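PDB 7KV2: RagB/SusD family nutrient uptake outer membrane protein from Bacteroides thetaiotaomicron, which probably binds beta-glucans at the outer surface of the bacterium and, as a SusD-family lipoprotein, serves in their uptake across the outer membrane. Local coordinates for residues 216-221 with 245-250; 224-229 with 401-406. All blocks are in the same frame, centred on the assembly; numbering follows the deposited sequence.

Contact 1 of 2, residues 216-221 with 245-250. With NA (sodium ion), chain G.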
ATOM      1  N   THR A 216      13.464  -9.463  -0.709  1.00 20.09           N
ATOM      2  CA  THR A 216      14.220 -10.004   0.429  1.00 20.91           C
ATOM      3  C   THR A 216      13.367 -11.071   1.118  1.00 24.09           C
ATOM      4  O   THR A 216      12.127 -11.090   0.914  1.00 20.80           O
ATOM      5  CB  THR A 216      14.580  -8.906   1.426  1.00 19.54           C
ATOM      6  OG1 THR A 216      13.330  -8.499   2.006  1.00 20.02           O
ATOM      7  CG2 THR A 216      15.321  -7.779   0.749  1.00 18.48           C
ATOM      8  N   LEU A 217      14.022 -11.909   1.935  1.00 24.77           N
ATOM      9  CA  LEU A 217      13.321 -12.904   2.764  1.00 23.53           C
ATOM     10  C   LEU A 217      12.311 -12.170   3.654  1.00 23.02           C
ATOM     11  O   LEU A 217      11.210 -12.658   3.787  1.00 21.12           O
ATOM     12  CB  LEU A 217      14.318 -13.724   3.585  1.00 25.90           C
ATOM     13  CG  LEU A 217      13.692 -14.899   4.347  1.00 26.64           C
ATOM     14  CD1 LEU A 217      13.033 -15.889   3.413  1.00 27.88           C
ATOM     15  CD2 LEU A 217      14.741 -15.588   5.205  1.00 30.56           C
ATOM     16  N   ALA A 218      12.679 -11.040   4.278  1.00 19.87           N
ATOM     17  CA  ALA A 218      11.770 -10.350   5.222  1.00 18.00           C
ATOM     18  C   ALA A 218      10.532  -9.877   4.463  1.00 19.40           C
ATOM     19  O   ALA A 218       9.415  -9.976   5.035  1.00 19.12           O
ATOM     20  CB  ALA A 218      12.460  -9.217   5.926  1.00 17.54           C
ATOM     21  N   MET A 219      10.709  -9.412   3.229  1.00 18.72           N
ATOM     22  CA  MET A 219       9.558  -8.954   2.409  1.00 21.43           C
ATOM     23  C   MET A 219       8.651 -10.165   2.149  1.00 20.65           C
ATOM     24  O   MET A 219       7.431 -10.086   2.303  1.00 18.83           O
ATOM     25  CB  MET A 219      10.030  -8.303   1.112  1.00 21.32           C
ATOM     26  CG  MET A 219       8.903  -7.946   0.183  1.00 23.01           C
ATOM     27  SD  MET A 219       8.553  -9.365  -0.934  1.00 27.14           S
ATOM     28  CE  MET A 219       7.649  -8.520  -2.225  1.00 29.71           C
ATOM     29  N   VAL A 220       9.250 -11.309   1.837  1.00 20.81           N
ATOM     30  CA  VAL A 220       8.447 -12.521   1.510  1.00 19.99           C
ATOM     31  C   VAL A 220       7.696 -12.983   2.760  1.00 20.30           C
ATOM     32  O   VAL A 220       6.530 -13.327   2.646  1.00 23.49           O
ATOM     33  CB  VAL A 220       9.378 -13.618   0.942  1.00 21.13           C
ATOM     34  CG1 VAL A 220       8.759 -15.007   0.985  1.00 22.86           C
ATOM     35  CG2 VAL A 220       9.801 -13.276  -0.468  1.00 19.28           C
ATOM     36  N   TYR A 221       8.345 -12.933   3.919  1.00 22.09           N
ATOM     37  CA  TYR A 221       7.769 -13.296   5.234  1.00 21.43           C
ATOM     38  C   TYR A 221       6.548 -12.417   5.494  1.00 21.58           C
ATOM     39  O   TYR A 221       5.483 -12.887   5.947  1.00 20.22           O
ATOM     40  CB  TYR A 221       8.822 -13.145   6.316  1.00 23.03           C
ATOM     41  CG  TYR A 221       9.780 -14.307   6.442  1.00 22.66           C
ATOM     42  CD1 TYR A 221       9.635 -15.490   5.713  1.00 25.70           C
ATOM     43  CD2 TYR A 221      10.814 -14.230   7.357  1.00 24.50           C
ATOM     44  CE1 TYR A 221      10.535 -16.543   5.873  1.00 24.68           C
ATOM     45  CE2 TYR A 221      11.686 -15.291   7.557  1.00 26.97           C
ATOM     46  CZ  TYR A 221      11.556 -16.444   6.799  1.00 27.41           C
ATOM     47  OH  TYR A 221      12.429 -17.483   7.054  1.00 29.25           O
ATOM     48  N   GLU A 245       8.866 -13.820  14.074  1.00 27.45           N
ATOM     49  CA  GLU A 245       9.884 -13.926  15.140  1.00 25.48           C
ATOM     50  C   GLU A 245      11.286 -13.847  14.533  1.00 24.09           C
ATOM     51  O   GLU A 245      12.173 -13.315  15.208  1.00 28.51           O
ATOM     52  CB  GLU A 245       9.641 -15.200  15.960  1.00 27.73           C
ATOM     53  CG  GLU A 245       8.391 -15.162  16.822  1.00 29.59           C
ATOM     54  CD  GLU A 245       8.436 -14.280  18.048  1.00 31.02           C
ATOM     55  OE1 GLU A 245       9.342 -13.423  18.144  1.00 32.28           O
ATOM     56  OE2 GLU A 245       7.545 -14.440  18.913  1.00 33.01           O
ATOM     57  N   GLU A 246      11.505 -14.374  13.327  1.00 27.03           N
ATOM     58  CA  GLU A 246      12.839 -14.321  12.670  1.00 25.74           C
ATOM     59  C   GLU A 246      13.210 -12.868  12.358  1.00 27.61           C
ATOM     60  O   GLU A 246      14.349 -12.484  12.600  1.00 23.88           O
ATOM     61  CB  GLU A 246      12.828 -15.155  11.394  1.00 28.63           C
ATOM     62  CG  GLU A 246      12.933 -16.637  11.676  1.00 31.76           C
ATOM     63  CD  GLU A 246      13.044 -17.492  10.435  1.00 34.07           C
ATOM     64  OE1 GLU A 246      13.527 -16.977   9.421  1.00 31.75           O
ATOM     65  OE2 GLU A 246      12.617 -18.671  10.485  1.00 40.17           O
ATOM     66  N   ILE A 247      12.253 -12.081  11.857  1.00 24.98           N
ATOM     67  CA  ILE A 247      12.461 -10.624  11.593  1.00 23.35           C
ATOM     68  C   ILE A 247      12.725  -9.929  12.923  1.00 21.32           C
ATOM     69  O   ILE A 247      13.640  -9.083  13.002  1.00 24.28           O
ATOM     70  CB  ILE A 247      11.247 -10.012  10.854  1.00 22.37           C
ATOM     71  CG1 ILE A 247      11.033 -10.644   9.485  1.00 23.71           C
ATOM     72  CG2 ILE A 247      11.429  -8.494  10.744  1.00 23.57           C
ATOM     73  CD1 ILE A 247       9.762 -10.246   8.792  1.00 23.48           C
ATOM     74  N   ILE A 248      11.937 -10.241  13.954  1.00 21.18           N
ATOM     75  CA  ILE A 248      12.091  -9.606  15.285  1.00 21.86           C
ATOM     76  C   ILE A 248      13.484  -9.955  15.828  1.00 22.79           C
ATOM     77  O   ILE A 248      14.119  -9.061  16.413  1.00 21.81           O
ATOM     78  CB  ILE A 248      10.940 -10.010  16.235  1.00 23.39           C
ATOM     79  CG1 ILE A 248       9.625  -9.317  15.843  1.00 23.11           C
ATOM     80  CG2 ILE A 248      11.287  -9.730  17.675  1.00 24.21           C
ATOM     81  CD1 ILE A 248       8.394  -9.962  16.454  1.00 24.97           C
ATOM     82  N   SER A 249      13.971 -11.178  15.635  1.00 26.05           N
ATOM     83  CA  SER A 249      15.313 -11.575  16.133  1.00 30.25           C
ATOM     84  C   SER A 249      16.419 -10.835  15.368  1.00 31.56           C
ATOM     85  O   SER A 249      17.481 -10.635  15.944  1.00 31.36           O
ATOM     86  CB  SER A 249      15.531 -13.075  16.044  1.00 31.30           C
ATOM     87  OG  SER A 249      14.605 -13.754  16.871  1.00 39.46           O
ATOM     88  N   SER A 250      16.213 -10.448  14.107  1.00 28.53           N
ATOM     89  CA  SER A 250      17.241  -9.711  13.343  1.00 27.78           C
ATOM     90  C   SER A 250      17.572  -8.401  14.040  1.00 27.75           C
ATOM     91  O   SER A 250      16.687  -7.565  14.302  1.00 28.84           O
ATOM     92  CB  SER A 250      16.823  -9.436  11.915  1.00 30.22           C
ATOM     93  OG  SER A 250      17.813  -8.597  11.308  1.00 29.98           O
TER
HETATM   94 NA    NA G 606      14.579  -6.810  15.302  1.00 31.31          NA
HETATM   95  O   HOH W   1      15.616  -5.973  17.109  1.00 34.50           O

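Contact 2 of 2, residues 224-229 with 401-406. With NA (sodium ion), chain G; EDO (1,2-ethanediol), chain E.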
ATOM      1  N   TYR A 224       3.731 -13.290   3.101  1.00 24.35           N
ATOM      2  CA  TYR A 224       3.210 -14.605   3.573  1.00 23.60           C
ATOM      3  C   TYR A 224       2.216 -14.347   4.717  1.00 24.02           C
ATOM      4  O   TYR A 224       1.030 -14.750   4.640  1.00 22.04           O
ATOM      5  CB  TYR A 224       4.388 -15.518   3.919  1.00 26.45           C
ATOM      6  CG  TYR A 224       3.990 -16.851   4.507  1.00 25.98           C
ATOM      7  CD1 TYR A 224       3.634 -16.971   5.836  1.00 26.03           C
ATOM      8  CD2 TYR A 224       3.908 -17.980   3.705  1.00 27.05           C
ATOM      9  CE1 TYR A 224       3.292 -18.201   6.388  1.00 27.80           C
ATOM     10  CE2 TYR A 224       3.548 -19.212   4.241  1.00 30.08           C
ATOM     11  CZ  TYR A 224       3.246 -19.328   5.581  1.00 30.06           C
ATOM     12  OH  TYR A 224       2.867 -20.531   6.100  1.00 30.55           O
ATOM     13  N   ALA A 225       2.632 -13.589   5.742  1.00 23.71           N
ATOM     14  CA  ALA A 225       1.766 -13.276   6.904  1.00 24.22           C
ATOM     15  C   ALA A 225       0.509 -12.544   6.427  1.00 24.35           C
ATOM     16  O   ALA A 225      -0.621 -12.840   6.941  1.00 22.97           O
ATOM     17  CB  ALA A 225       2.530 -12.456   7.925  1.00 27.48           C
ATOM     18  N   GLU A 226       0.688 -11.611   5.489  1.00 21.82           N
ATOM     19  CA  GLU A 226      -0.410 -10.804   4.924  1.00 21.53           C
ATOM     20  C   GLU A 226      -1.485 -11.726   4.332  1.00 23.32           C
ATOM     21  O   GLU A 226      -2.675 -11.590   4.728  1.00 23.40           O
ATOM     22  CB  GLU A 226       0.069  -9.832   3.860  1.00 20.60           C
ATOM     23  CG  GLU A 226      -1.088  -9.029   3.268  1.00 22.43           C
ATOM     24  CD  GLU A 226      -0.722  -7.861   2.364  1.00 22.99           C
ATOM     25  OE1 GLU A 226       0.471  -7.430   2.328  1.00 23.55           O
ATOM     26  OE2 GLU A 226      -1.615  -7.425   1.666  1.00 23.04           O
ATOM     27  N   ILE A 227      -1.114 -12.616   3.419  1.00 22.26           N
ATOM     28  CA  ILE A 227      -2.138 -13.421   2.676  1.00 23.75           C
ATOM     29  C   ILE A 227      -2.698 -14.519   3.616  1.00 22.62           C
ATOM     30  O   ILE A 227      -3.943 -14.759   3.590  1.00 23.84           O
ATOM     31  CB  ILE A 227      -1.577 -13.928   1.329  1.00 22.31           C
ATOM     32  CG1 ILE A 227      -0.513 -15.015   1.488  1.00 24.17           C
ATOM     33  CG2 ILE A 227      -1.064 -12.773   0.476  1.00 22.78           C
ATOM     34  CD1 ILE A 227      -0.179 -15.692   0.201  1.00 23.79           C
ATOM     35  N   VAL A 228      -1.866 -15.100   4.476  1.00 23.82           N
ATOM     36  CA  VAL A 228      -2.278 -16.106   5.508  1.00 26.88           C
ATOM     37  C   VAL A 228      -3.340 -15.480   6.411  1.00 28.21           C
ATOM     38  O   VAL A 228      -4.404 -16.122   6.652  1.00 28.70           O
ATOM     39  CB  VAL A 228      -1.093 -16.644   6.324  1.00 27.97           C
ATOM     40  CG1 VAL A 228      -1.543 -17.369   7.568  1.00 30.40           C
ATOM     41  CG2 VAL A 228      -0.197 -17.529   5.482  1.00 28.56           C
ATOM     42  N   MET A 229      -3.112 -14.240   6.852  1.00 25.43           N
ATOM     43  CA  MET A 229      -4.042 -13.619   7.813  1.00 24.05           C
ATOM     44  C   MET A 229      -5.293 -13.165   7.079  1.00 23.71           C
ATOM     45  O   MET A 229      -6.401 -13.318   7.657  1.00 23.59           O
ATOM     46  CB  MET A 229      -3.371 -12.486   8.590  1.00 23.97           C
ATOM     47  CG  MET A 229      -2.290 -13.016   9.505  1.00 21.81           C
ATOM     48  SD  MET A 229      -1.193 -11.715  10.190  1.00 26.10           S
ATOM     49  CE  MET A 229      -2.300 -11.129  11.459  1.00 27.62           C
ATOM     50  N   ARG A 401       5.695   3.292   1.338  1.00 14.20           N
ATOM     51  CA  ARG A 401       6.072   2.278   2.356  1.00 15.16           C
ATOM     52  C   ARG A 401       5.073   1.110   2.285  1.00 15.01           C
ATOM     53  O   ARG A 401       3.884   1.322   2.444  1.00 17.07           O
ATOM     54  CB  ARG A 401       6.117   2.916   3.736  1.00 16.19           C
ATOM     55  CG  ARG A 401       7.394   3.710   4.007  1.00 15.57           C
ATOM     56  CD  ARG A 401       7.522   4.970   3.151  1.00 14.92           C
ATOM     57  NE  ARG A 401       8.548   5.851   3.734  1.00 15.55           N
ATOM     58  CZ  ARG A 401       8.971   6.987   3.183  1.00 15.05           C
ATOM     59  NH1 ARG A 401       8.501   7.391   2.014  1.00 14.17           N
ATOM     60  NH2 ARG A 401       9.894   7.695   3.801  1.00 15.16           N
ATOM     61  N   ILE A 402       5.527  -0.111   2.090  1.00 14.34           N
ATOM     62  CA  ILE A 402       4.646  -1.305   1.991  1.00 16.08           C
ATOM     63  C   ILE A 402       4.637  -2.058   3.331  1.00 17.41           C
ATOM     64  O   ILE A 402       3.552  -2.175   3.923  1.00 17.38           O
ATOM     65  CB  ILE A 402       5.095  -2.199   0.807  1.00 15.13           C
ATOM     66  CG1 ILE A 402       5.126  -1.433  -0.520  1.00 16.36           C
ATOM     67  CG2 ILE A 402       4.221  -3.434   0.731  1.00 16.60           C
ATOM     68  CD1 ILE A 402       3.787  -0.793  -0.890  1.00 17.80           C
ATOM     69  N   TYR A 403       5.824  -2.473   3.824  1.00 15.40           N
ATOM     70  CA  TYR A 403       5.989  -3.231   5.092  1.00 16.00           C
ATOM     71  C   TYR A 403       6.965  -2.505   6.012  1.00 15.68           C
ATOM     72  O   TYR A 403       8.134  -2.194   5.603  1.00 15.68           O
ATOM     73  CB  TYR A 403       6.489  -4.652   4.861  1.00 16.20           C
ATOM     74  CG  TYR A 403       5.547  -5.456   4.029  1.00 16.33           C
ATOM     75  CD1 TYR A 403       4.218  -5.616   4.404  1.00 15.73           C
ATOM     76  CD2 TYR A 403       6.005  -6.147   2.914  1.00 17.67           C
ATOM     77  CE1 TYR A 403       3.336  -6.384   3.640  1.00 17.72           C
ATOM     78  CE2 TYR A 403       5.137  -6.930   2.172  1.00 17.21           C
ATOM     79  CZ  TYR A 403       3.812  -7.074   2.548  1.00 18.86           C
ATOM     80  OH  TYR A 403       2.975  -7.798   1.733  1.00 21.32           O
ATOM     81  N   ARG A 404       6.462  -2.208   7.211  1.00 14.96           N
ATOM     82  CA  ARG A 404       7.248  -1.559   8.284  1.00 15.72           C
ATOM     83  C   ARG A 404       7.310  -2.532   9.455  1.00 16.42           C
ATOM     84  O   ARG A 404       6.369  -3.307   9.650  1.00 16.87           O
ATOM     85  CB  ARG A 404       6.632  -0.242   8.725  1.00 15.29           C
ATOM     86  CG  ARG A 404       6.492   0.744   7.575  1.00 16.31           C
ATOM     87  CD  ARG A 404       6.212   2.169   7.995  1.00 16.74           C
ATOM     88  NE  ARG A 404       4.862   2.465   8.487  1.00 15.74           N
ATOM     89  CZ  ARG A 404       4.515   2.634   9.766  1.00 15.04           C
ATOM     90  NH1 ARG A 404       5.395   2.472  10.755  1.00 14.61           N
ATOM     91  NH2 ARG A 404       3.276   2.982  10.061  1.00 14.97           N
ATOM     92  N   TYR A 405       8.364  -2.424  10.241  1.00 16.45           N
ATOM     93  CA  TYR A 405       8.596  -3.344  11.371  1.00 17.09           C
ATOM     94  C   TYR A 405       7.467  -3.251  12.397  1.00 17.14           C
ATOM     95  O   TYR A 405       7.226  -4.222  13.068  1.00 16.19           O
ATOM     96  CB  TYR A 405       9.928  -3.013  12.015  1.00 17.33           C
ATOM     97  CG  TYR A 405      10.385  -3.943  13.111  1.00 17.91           C
ATOM     98  CD1 TYR A 405      10.815  -5.223  12.837  1.00 20.42           C
ATOM     99  CD2 TYR A 405      10.503  -3.488  14.409  1.00 17.65           C
ATOM    100  CE1 TYR A 405      11.331  -6.038  13.842  1.00 22.79           C
ATOM    101  CE2 TYR A 405      10.999  -4.285  15.422  1.00 18.49           C
ATOM    102  CZ  TYR A 405      11.424  -5.560  15.143  1.00 22.48           C
ATOM    103  OH  TYR A 405      11.956  -6.303  16.160  1.00 24.24           O
ATOM    104  N   SER A 406       6.796  -2.115  12.574  1.00 18.07           N
ATOM    105  CA  SER A 406       5.639  -2.070  13.508  1.00 17.87           C
ATOM    106  C   SER A 406       4.565  -3.089  13.062  1.00 18.39           C
ATOM    107  O   SER A 406       3.865  -3.654  13.921  1.00 16.72           O
ATOM    108  CB  SER A 406       5.112  -0.680  13.628  1.00 18.60           C
ATOM    109  OG  SER A 406       4.626  -0.231  12.386  1.00 16.71           O
TER
HETATM  110 NA    NA G 606      14.579  -6.810  15.302  1.00 31.31          NA
HETATM  111  C1  EDO E 604      -2.262  -5.217  -0.811  1.00 58.54           C
HETATM  112  O1  EDO E 604      -3.359  -4.328  -0.932  1.00 56.68           O
HETATM  113  C2  EDO E 604      -1.139  -4.724   0.026  1.00 59.15           C
HETATM  114  O2  EDO E 604       0.096  -5.457  -0.043  1.00 57.91           O
HETATM  115  O   HOH W   1      15.616  -5.973  17.109  1.00 34.50           O

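Contact 1 of 2, residues 216-221 with 245-250
The ring of Tyr221 meets the carboxylate of Glu246 at its hydroxyl end, while Leu217, one turn earlier on the same helix, lies over one ring face with CG 3.6 Å above the plane, toward the rim. Ile247 CG1 sits at the ring edge near CD2, and Tyr243 stacks with the ring from helix 237-249. Tyr221 OH donates to Glu246 OE1 over 2.7 Å, reaching the syn side of the oxygen but 34° out of the carboxylate plane. The two flat groups are steeply turned, their planes 77° apart, and the side chains cross at about a right angle. Glu246 gets there with CG anti to its carbonyl carbon, beside the backbone N, and an extended chain beyond, which carries the carboxylate to the phenol; its other oxygen has a long, weak ion pair with Lys242.

Next to this polar link the packing is apolar. Ile247 and Tyr221 run alongside each other, pointing opposite ways, and the CD1 methyl of Ile247 rests 3.9 Å from Tyr221 CB and 4.1 Å from Ala218 CB. The small alanine admits the isoleucine here, with the CA atoms of Ala218 and Ile247 6.4 Å apart. Ile274 of strand 273-277 packs on both residues. Thr216 is the N-cap of helix 217-231, its OG1 accepting from Met219 N at 3.0 Å.

The axes of the short helical segments 217-221 and 245-249 come within 10.4 Å, their directions 142° apart, a roughly antiparallel pairing of consecutive helices. It is consistent with the helical hairpins of the tetratricopeptide-repeat architecture of SusD-family proteins.

Contact 2 of 2, residues 224-229 with 401-406
Glu226 and Tyr403 are joined by a single hydrogen bond, Tyr403 OH donating to Glu226 OE1 over 2.6 Å. The oxygen lies at the edge of the ring, in its plane, whereas the phenol reaches the carboxylate from the anti side, 28° out of the carboxylate plane. Ring and carboxylate stand nearly perpendicular, at 81°. With CG anti to the backbone N (chi1 179°) and the chain extended beyond it, Glu226 reaches from helix 217-231 to the Tyr403 hydroxyl of strand 400-404.

Among ionic and ligand contacts, Glu226 OE2 forms a salt bridge with Lys160, and OE1 accepts a second hydrogen bond, 3.1 Å long, from O2 of a 1,2-ethanediol molecule probably left by crystallisation.

Apolar packing comes from Ile402, whose CG2 lies 3.8 Å above the centre of one face of the Tyr403 ring. In the backbone, strand 400-404 has a classic beta bulge, Ile402 and Tyr403 together standing opposite Phe275 of strand 273-277.

With Glu226 replaced by an alanine, the Tyr403 hydroxyl would probably lose this acceptor and Lys160 its carboxylate partner here. Shared between a phenol and a lysine, the carboxylate is likely to be stabilised as an anion, tying the helix to the strand through polar groups.

How the contacts relate
Helix 217-231 serves both contacts: its first turns pair with helix 237-249 in contact 1, and further along it meets strand 400-404 in contact 2. Their centres lie about 10 Å apart. Direct packing joins them, with Met219 O 3.9 Å from Tyr403 CE2. The sodium ion connects them at a second place, where Ile248 O and Ser250 O of contact 1 each bind it at 2.5 Å and Tyr405 OH of contact 2 at 2.8 Å, the shell being completed by Tyr253 O and a water. This site thus ties the end of helix 237-249 to the start of helix 405-417, away from the Glu226–Tyr403 bond.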